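Local coordinates for dTDP-4-amino-4,6-dideoxyglucose formyltransferase (Shewanella sp. FDAARGOS_354, PDB 6V2T), which probably transfers a formyl group from a folate cofactor to the sugar amine of dTDP-4-amino-4,6-dideoxyglucose, a step towards bacterial lipopolysaccharide O-antigen, at residues E93-A98 / V112-I117; N122-G127 / S203-N208; T170-Y175 / L239-F244. One frame throughout, in Å; residues are numbered along the deposited sequence.

Interaction 1 (E93-A98 / V112-I117); sequences ELVVSA and VRCINI. With FOL (folic acid), chain H.
Asn116 and Ser97 meet side by side where two neighbouring parallel strands, 94-98 and 113-117, run up to the bound folate. Followed outward, Asn116 begins with CB, which comes 4.1 Å from N5 of the folate. Its CG lies closer to N5, at 3.5 Å. With CG anti to the backbone N (chi1 -177°), the amide leans toward the C-terminal end of the strand and turns ND2 across to Ser97, reaching OG at 2.6 Å through a weak, bent hydrogen bond. A second weak bond joins ND2 to Ser97 O, and ND2 also comes close to folate C6. The other branch, OD1, lies near folate N5 and takes a hydrogen bond from His146, so that bond, with the two weak ones, probably sets how the amide is turned.

Behind this polar end the backbones are bonded in regular parallel fashion, as in Ile115 N to Val95 O (2.8 Å). On the opposite face of the sheet, Leu94 CD1 sits over the centre of the Arg113 guanidinium, whose nitrogens bond to Leu193, Val194 and Tyr198. Helix 106-109 connects the strands in a beta-alpha-beta unit of the formyltransferase sheet, with the folate pocket towards their C-terminal end.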
# COMPACT_ATOMS: atom_id res chain seq x y z
N GLU B 93 2.40 45.13 6.28
CA GLU B 93 2.49 45.65 4.88
C GLU B 93 2.15 44.53 3.89
O GLU B 93 1.79 44.84 2.72
CB GLU B 93 3.88 46.21 4.63
CG GLU B 93 4.08 47.58 5.25
CD GLU B 93 4.09 47.62 6.77
OE1 GLU B 93 4.82 46.80 7.40
OE2 GLU B 93 3.38 48.45 7.31
N LEU B 94 2.35 43.28 4.29
CA LEU B 94 2.17 42.09 3.40
C LEU B 94 1.70 40.90 4.22
O LEU B 94 2.29 40.64 5.27
CB LEU B 94 3.50 41.77 2.73
CG LEU B 94 3.53 40.46 1.94
CD1 LEU B 94 2.57 40.54 0.74
CD2 LEU B 94 4.94 40.13 1.47
N VAL B 95 0.74 40.13 3.70
CA VAL B 95 0.35 38.81 4.27
C VAL B 95 0.63 37.74 3.22
O VAL B 95 0.21 37.93 2.07
CB VAL B 95 -1.11 38.77 4.73
CG1 VAL B 95 -1.44 37.44 5.38
CG2 VAL B 95 -1.42 39.91 5.67
N VAL B 96 1.30 36.66 3.65
CA VAL B 96 1.58 35.45 2.83
C VAL B 96 0.82 34.26 3.43
O VAL B 96 1.08 33.88 4.59
CB VAL B 96 3.08 35.16 2.66
CG1 VAL B 96 3.29 33.89 1.86
CG2 VAL B 96 3.81 36.33 2.02
N SER B 97 -0.11 33.72 2.66
CA SER B 97 -0.80 32.46 2.97
C SER B 97 0.08 31.32 2.48
O SER B 97 0.31 31.22 1.27
CB SER B 97 -2.15 32.39 2.31
OG SER B 97 -2.55 31.05 2.26
N ALA B 98 0.56 30.49 3.40
CA ALA B 98 1.39 29.31 3.09
C ALA B 98 0.59 28.08 3.52
O ALA B 98 0.75 27.61 4.67
CB ALA B 98 2.73 29.43 3.78
N VAL B 112 -5.08 44.84 1.99
CA VAL B 112 -3.66 44.48 2.28
C VAL B 112 -3.15 43.62 1.12
O VAL B 112 -3.91 42.77 0.64
CB VAL B 112 -3.51 43.74 3.62
CG1 VAL B 112 -2.04 43.59 4.00
CG2 VAL B 112 -4.26 44.44 4.72
N ARG B 113 -1.92 43.85 0.67
CA ARG B 113 -1.28 42.96 -0.32
C ARG B 113 -1.24 41.54 0.29
O ARG B 113 -0.54 41.33 1.30
CB ARG B 113 0.10 43.49 -0.73
CG ARG B 113 0.68 42.79 -1.96
CD ARG B 113 1.80 43.61 -2.57
NE ARG B 113 2.88 43.80 -1.60
CZ ARG B 113 4.03 43.11 -1.60
NH1 ARG B 113 4.94 43.34 -0.67
NH2 ARG B 113 4.30 42.23 -2.55
N CYS B 114 -2.04 40.60 -0.24
CA CYS B 114 -2.07 39.19 0.23
C CYS B 114 -1.58 38.27 -0.89
O CYS B 114 -2.05 38.43 -2.03
CB CYS B 114 -3.46 38.81 0.71
SG CYS B 114 -4.00 39.75 2.16
N ILE B 115 -0.65 37.36 -0.58
CA ILE B 115 -0.04 36.41 -1.55
C ILE B 115 -0.19 34.99 -1.02
O ILE B 115 0.18 34.73 0.15
CB ILE B 115 1.42 36.80 -1.83
CG1 ILE B 115 1.50 38.18 -2.49
CG2 ILE B 115 2.09 35.72 -2.66
CD1 ILE B 115 2.91 38.71 -2.81
N ASN B 116 -0.65 34.08 -1.88
CA ASN B 116 -0.92 32.66 -1.55
C ASN B 116 0.15 31.79 -2.20
O ASN B 116 0.55 32.02 -3.39
CB ASN B 116 -2.33 32.22 -1.94
CG ASN B 116 -2.68 30.79 -1.55
OD1 ASN B 116 -3.09 30.00 -2.38
ND2 ASN B 116 -2.54 30.43 -0.29
N ILE B 117 0.61 30.81 -1.44
CA ILE B 117 1.46 29.71 -1.96
C ILE B 117 0.56 28.48 -2.09
O ILE B 117 0.15 27.90 -1.07
CB ILE B 117 2.66 29.50 -1.02
CG1 ILE B 117 3.40 30.80 -0.77
CG2 ILE B 117 3.60 28.44 -1.60
CD1 ILE B 117 4.39 30.72 0.37
N1 FOL H . -8.41 33.23 0.63
C2 FOL H . -8.83 33.94 -0.44
NA2 FOL H . -9.73 34.90 -0.28
N3 FOL H . -8.30 33.71 -1.68
C4 FOL H . -7.41 32.73 -1.86
O4 FOL H . -6.99 32.59 -3.04
C4A FOL H . -6.97 31.98 -0.77
N5 FOL H . -6.11 30.97 -0.88
C6 FOL H . -5.93 29.95 0.16
C7 FOL H . -6.05 30.66 1.52
N8 FOL H . -7.15 31.59 1.58
C8A FOL H . -7.51 32.27 0.49
C9 FOL H . -6.77 28.65 -0.12
N10 FOL H . -7.23 27.99 1.11
C11 FOL H . -10.98 26.23 1.83
C12 FOL H . -10.00 26.31 2.82
C13 FOL H . -8.76 26.89 2.55
C14 FOL H . -8.46 27.42 1.32
C15 FOL H . -9.45 27.36 0.34
C16 FOL H . -10.69 26.78 0.59
C FOL H . -12.34 25.63 2.12
O FOL H . -12.66 25.59 3.29
N FOL H . -13.20 25.25 1.18
O HOH W 1 -0.60 46.19 1.78

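Interaction 2 (N122-G127 / S203-N208)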
# COMPACT_ATOMS: atom_id res chain seq x y z
N ASN B 122 -2.46 26.84 -11.08
CA ASN B 122 -3.64 27.67 -11.44
C ASN B 122 -3.63 27.89 -12.94
O ASN B 122 -2.56 28.07 -13.51
CB ASN B 122 -3.67 28.96 -10.64
CG ASN B 122 -4.01 28.70 -9.18
OD1 ASN B 122 -4.35 27.58 -8.79
ND2 ASN B 122 -3.89 29.73 -8.36
N PRO B 123 -4.79 27.89 -13.64
CA PRO B 123 -6.11 27.74 -13.02
C PRO B 123 -6.70 26.32 -12.95
O PRO B 123 -7.94 26.15 -12.76
CB PRO B 123 -6.95 28.60 -13.98
CG PRO B 123 -6.34 28.29 -15.35
CD PRO B 123 -4.86 28.13 -15.10
N HIS B 124 -5.86 25.31 -13.15
CA HIS B 124 -6.25 23.88 -13.24
C HIS B 124 -6.37 23.28 -11.83
O HIS B 124 -5.37 23.36 -11.07
CB HIS B 124 -5.18 23.10 -14.02
CG HIS B 124 -4.82 23.76 -15.31
ND1 HIS B 124 -5.73 23.90 -16.33
CD2 HIS B 124 -3.65 24.31 -15.74
CE1 HIS B 124 -5.15 24.51 -17.35
NE2 HIS B 124 -3.86 24.77 -17.01
N ASN B 125 -7.53 22.73 -11.50
CA ASN B 125 -7.75 22.01 -10.22
C ASN B 125 -7.36 22.96 -9.08
O ASN B 125 -6.56 22.57 -8.20
CB ASN B 125 -7.01 20.67 -10.17
CG ASN B 125 -7.50 19.66 -11.19
OD1 ASN B 125 -8.69 19.66 -11.50
ND2 ASN B 125 -6.63 18.80 -11.68
N ARG B 126 -7.88 24.18 -9.16
CA ARG B 126 -7.94 25.12 -8.02
C ARG B 126 -8.64 24.41 -6.86
O ARG B 126 -9.45 23.50 -7.11
CB ARG B 126 -8.66 26.42 -8.41
CG ARG B 126 -7.96 27.26 -9.48
CD ARG B 126 -8.90 28.22 -10.20
NE ARG B 126 -9.67 28.93 -9.20
CZ ARG B 126 -10.97 29.22 -9.28
NH1 ARG B 126 -11.65 28.98 -10.39
NH2 ARG B 126 -11.58 29.74 -8.24
N GLY B 127 -8.32 24.81 -5.63
CA GLY B 127 -9.00 24.30 -4.42
C GLY B 127 -8.35 23.06 -3.85
O GLY B 127 -7.15 23.08 -3.69
N SER B 203 -5.10 36.60 -16.02
CA SER B 203 -5.59 35.60 -17.01
C SER B 203 -7.11 35.61 -17.03
O SER B 203 -7.70 35.74 -15.93
CB SER B 203 -5.10 34.20 -16.70
OG SER B 203 -3.71 34.09 -16.97
N TYR B 204 -7.73 35.44 -18.20
CA TYR B 204 -9.20 35.34 -18.37
C TYR B 204 -9.57 33.86 -18.63
O TYR B 204 -10.68 33.60 -19.10
CB TYR B 204 -9.69 36.31 -19.45
CG TYR B 204 -9.05 37.67 -19.38
CD1 TYR B 204 -9.19 38.48 -18.26
CD2 TYR B 204 -8.28 38.15 -20.43
CE1 TYR B 204 -8.59 39.73 -18.19
CE2 TYR B 204 -7.67 39.40 -20.38
CZ TYR B 204 -7.82 40.19 -19.25
OH TYR B 204 -7.22 41.41 -19.21
N GLU B 205 -8.65 32.94 -18.33
CA GLU B 205 -8.92 31.48 -18.26
C GLU B 205 -9.40 31.15 -16.83
O GLU B 205 -8.60 31.28 -15.89
CB GLU B 205 -7.61 30.80 -18.65
CG GLU B 205 -7.70 29.31 -18.96
CD GLU B 205 -6.32 28.68 -19.11
OE1 GLU B 205 -6.23 27.44 -19.33
OE2 GLU B 205 -5.31 29.44 -18.97
N LYS B 206 -10.66 30.76 -16.62
CA LYS B 206 -11.20 30.63 -15.23
C LYS B 206 -10.68 29.34 -14.56
O LYS B 206 -10.58 29.32 -13.31
CB LYS B 206 -12.72 30.57 -15.16
CG LYS B 206 -13.35 31.76 -14.46
CD LYS B 206 -12.99 31.87 -12.99
CE LYS B 206 -12.63 33.28 -12.57
NZ LYS B 206 -12.94 33.52 -11.15
N GLY B 207 -10.47 28.31 -15.38
CA GLY B 207 -10.12 26.95 -15.00
C GLY B 207 -11.25 26.26 -14.26
O GLY B 207 -12.42 26.51 -14.58
N ASN B 208 -10.92 25.51 -13.21
CA ASN B 208 -11.91 24.66 -12.50
C ASN B 208 -11.50 24.59 -11.03
O ASN B 208 -10.29 24.52 -10.74
CB ASN B 208 -12.03 23.28 -13.14
CG ASN B 208 -10.79 22.44 -12.92
OD1 ASN B 208 -9.72 22.78 -13.41
ND2 ASN B 208 -10.93 21.38 -12.15
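Asn208 has more surface buried in this contact than any other residue, and it grips Asn125 with both ends of its amide. Its OD1 accepts from Asn125 N at 2.9 Å, the donor standing well above the carbonyl plane (44° out of it), while its ND2 gives an almost straight bond to Asn125 OD1, also at 2.9 Å. The two amides are turned steeply against each other, with planes 78° apart. Asn208 CG lies between its own backbone N and carbonyl carbon, and from there the amide can span backbone and side chain of Asn125 together. Asn125 OD1 is further held by the amides of Asn137 and Asn210, so three N-H groups converge on one oxygen.

Pro123, which follows a cis peptide bond, is the next most buried. Its carbonyl O receives Asn208 N at 3.1 Å, and Gly207 CA, with no side chain in the way, closes on the same oxygen at 3.2 Å. The proline ring lies across the extended Glu205 side chain at about a right angle, Pro123 CG meeting the carboxylate carbon CD of Glu205 at 3.8 Å.

Arg126 completes the trio. Its side chain bends at chi3 to bring NH1 to Lys206 O at 3.1 Å, with the acceptor tilted out of the guanidinium plane. NH2 is held by Ile152 O, and Lys206 NZ is paired with Glu151 and Asp154, an acidic setting that would be expected to ease the nearness of the two cations. Arg126 N also donates to Asn208 O at 2.9 Å, and its backbone bonds onward to Asn210. These backbone bonds set up the short two-stranded parallel sheet of 126-127 and 209-210, through which the chain after the long helix 171-194 is stitched to the loop that follows strand 113-118.

Interaction 3 (T170-Y175 / L239-F244). With NA (sodium ion), chain J; 0FX (dTDP-4-amino-4,6-dideoxyglucose), chain G.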
# COMPACT_ATOMS: atom_id res chain seq x y z
N THR B 170 1.28 7.86 -6.88
CA THR B 170 0.13 8.12 -5.98
C THR B 170 0.03 9.61 -5.73
O THR B 170 0.94 10.39 -6.10
CB THR B 170 0.30 7.38 -4.65
OG1 THR B 170 1.49 7.91 -4.04
CG2 THR B 170 0.43 5.89 -4.85
N SER B 171 -1.04 10.01 -5.08
CA SER B 171 -1.17 11.35 -4.49
C SER B 171 0.09 11.71 -3.70
O SER B 171 0.56 12.85 -3.84
CB SER B 171 -2.38 11.45 -3.63
OG SER B 171 -2.38 12.67 -2.94
N LEU B 172 0.63 10.80 -2.89
CA LEU B 172 1.77 11.15 -2.01
C LEU B 172 2.99 11.46 -2.89
O LEU B 172 3.67 12.44 -2.63
CB LEU B 172 2.03 9.98 -1.04
CG LEU B 172 3.26 10.15 -0.14
CD1 LEU B 172 3.12 11.36 0.74
CD2 LEU B 172 3.50 8.88 0.68
N ASN B 173 3.25 10.62 -3.88
CA ASN B 173 4.37 10.83 -4.82
C ASN B 173 4.26 12.23 -5.46
O ASN B 173 5.24 12.97 -5.43
CB ASN B 173 4.43 9.74 -5.91
CG ASN B 173 4.58 8.34 -5.39
OD1 ASN B 173 3.99 7.43 -5.96
ND2 ASN B 173 5.38 8.14 -4.34
N VAL B 174 3.11 12.60 -6.03
CA VAL B 174 2.98 13.92 -6.70
C VAL B 174 3.12 15.03 -5.65
O VAL B 174 3.77 16.03 -5.94
CB VAL B 174 1.67 14.07 -7.51
CG1 VAL B 174 1.69 15.38 -8.27
CG2 VAL B 174 1.46 12.90 -8.46
N TYR B 175 2.48 14.89 -4.49
CA TYR B 175 2.48 15.94 -3.46
C TYR B 175 3.92 16.26 -3.05
O TYR B 175 4.26 17.45 -2.95
CB TYR B 175 1.69 15.50 -2.24
CG TYR B 175 1.58 16.56 -1.19
CD1 TYR B 175 0.77 17.67 -1.39
CD2 TYR B 175 2.27 16.46 0.01
CE1 TYR B 175 0.62 18.64 -0.41
CE2 TYR B 175 2.11 17.40 1.00
CZ TYR B 175 1.29 18.50 0.79
OH TYR B 175 1.16 19.43 1.76
N LEU B 239 -6.20 8.46 -4.87
CA LEU B 239 -6.84 8.48 -3.52
C LEU B 239 -5.92 7.82 -2.47
O LEU B 239 -6.30 7.74 -1.29
CB LEU B 239 -8.19 7.78 -3.64
CG LEU B 239 -9.24 8.56 -4.43
CD1 LEU B 239 -10.56 7.81 -4.47
CD2 LEU B 239 -9.45 9.97 -3.90
N SER B 240 -4.72 7.44 -2.87
CA SER B 240 -3.72 6.79 -1.99
C SER B 240 -2.66 7.81 -1.60
O SER B 240 -1.99 8.37 -2.48
CB SER B 240 -3.15 5.57 -2.62
OG SER B 240 -4.20 4.68 -2.91
N HIS B 241 -2.58 8.09 -0.31
CA HIS B 241 -1.64 9.10 0.22
C HIS B 241 -1.23 8.65 1.62
O HIS B 241 -1.92 9.07 2.59
CB HIS B 241 -2.26 10.48 0.22
CG HIS B 241 -1.31 11.60 0.48
ND1 HIS B 241 -1.07 12.59 -0.48
CD2 HIS B 241 -0.57 11.92 1.58
CE1 HIS B 241 -0.19 13.45 0.02
NE2 HIS B 241 0.13 13.07 1.29
N GLY B 242 -0.19 7.85 1.69
CA GLY B 242 0.36 7.34 2.97
C GLY B 242 -0.73 6.61 3.73
O GLY B 242 -1.43 5.79 3.11
N ASP B 243 -0.97 6.99 4.99
CA ASP B 243 -1.92 6.27 5.87
C ASP B 243 -3.28 6.94 5.88
O ASP B 243 -4.15 6.45 6.65
CB ASP B 243 -1.38 6.18 7.30
CG ASP B 243 -0.28 5.15 7.41
OD1 ASP B 243 -0.40 4.10 6.73
OD2 ASP B 243 0.68 5.41 8.13
N PHE B 244 -3.51 7.95 5.04
CA PHE B 244 -4.83 8.65 5.02
C PHE B 244 -5.90 7.61 4.69
O PHE B 244 -5.65 6.72 3.86
CB PHE B 244 -4.81 9.87 4.09
CG PHE B 244 -4.24 11.11 4.74
CD1 PHE B 244 -3.07 11.69 4.27
CD2 PHE B 244 -4.87 11.68 5.84
CE1 PHE B 244 -2.53 12.81 4.88
CE2 PHE B 244 -4.33 12.82 6.44
CZ PHE B 244 -3.17 13.37 5.96
NA NA J . 4.34 5.19 -6.88
O4P 0FX G . -1.48 20.80 1.61
P2 0FX G . -1.76 20.99 3.10
O3P 0FX G . -0.80 21.95 3.75
O1G 0FX G . -3.17 21.67 3.09
C1G 0FX G . -3.34 22.91 3.76
C2G 0FX G . -4.63 22.77 4.53
O2G 0FX G . -4.62 21.71 5.51
C3G 0FX G . -5.72 22.48 3.51
O3G 0FX G . -6.96 22.46 4.23
C4G 0FX G . -5.71 23.51 2.37
N4A 0FX G . -6.59 23.04 1.29
C5G 0FX G . -4.35 23.78 1.74
C6G 0FX G . -4.41 24.98 0.78
O5G 0FX G . -3.40 23.99 2.80
OPP 0FX G . -1.65 19.73 4.23
P 0FX G . -2.86 18.74 4.16
O1P 0FX G . -4.21 19.24 4.42
O2P 0FX G . -2.62 17.71 5.23
O5 0FX G . -2.85 17.83 2.87
C5 0FX G . -1.65 17.36 2.33
C4 0FX G . -2.01 16.16 1.44
O4 0FX G . -2.45 15.04 2.21
C3 0FX G . -3.19 16.40 0.48
O3 0FX G . -2.81 17.12 -0.68
C2 0FX G . -3.75 14.98 0.20
C1 0FX G . -3.38 14.27 1.53
N11 0FX G . -4.57 14.13 2.36
C61 0FX G . -4.84 14.97 3.38
C51 0FX G . -5.99 14.75 4.15
C5A 0FX G . -6.32 15.69 5.30
C21 0FX G . -5.38 13.10 2.07
O21 0FX G . -5.07 12.28 1.03
N31 0FX G . -6.51 12.86 2.78
C41 0FX G . -6.83 13.68 3.83
O41 0FX G . -8.00 13.46 4.49
O HOH W 2 6.52 5.75 -6.84
O HOH W 3 3.49 4.17 -4.83
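Ser171 and His241 join the start of helix 171-194, closed by a capping box, to a type II' beta turn running from His241 to Phe244. One hydrogen bond spans the contact: Ser171 OG, at the edge of the imidazole and in its plane, pairs with His241 ND1 at 2.8 Å, either group being a possible donor; the hydroxyl also bonds Gln131, which itself contacts the nucleotide-sugar. The cap is reciprocal: Asn173 N donates to Thr170 OG1 (3.2 Å) and Thr170 N to Asn173 OD1 (2.9 Å).

Ring contacts come next. The His241 ring is sandwiched, with Leu172 on one face, its CA making a CH-pi contact 3.8 Å from the ring centroid, and the deoxyribose of the nucleotide-sugar on the other. Its edge turns toward the face of Tyr175 in an offset edge-to-face pair, with planes at 64°. Tyr175 CG is anti to the backbone N (chi1 -176°), which carries the ring past the imidazole so that its own face meets ligand C4. The Phe244 ring, at the end of the turn, lies against the thymine base.

Metal and ligand bonds complete the set. Sodium is bound by Asn173 OD1 at 2.4 Å together with two waters, Trp168 O and Ala263 O. At the far end of the Tyr175 side chain, OH donates to the phosphate oxygen O4P at 3.0 Å.

From the N terminus, interaction 1 comes first: it closes the short loop holding helix 106-109 before 122-127 begins. Interactions 2 and 3 then cross. The chain leaves 122-127, passes 170-175, returns at 203-208 to close interaction 2, and reaches 239-244, closing interaction 3, before the last two strands. The long helix 171-194 starts in one of these contacts and leads to the segment that completes the other. Interaction 1 lies within the central sheet, interaction 2 ties the post-helix segment to the loop leaving that sheet, and interaction 3 joins that helix to the C-terminal region. Folate touches interaction 1 and the nucleotide-sugar interaction 3; the centres of interactions 1 and 3 lie about 28 Å apart.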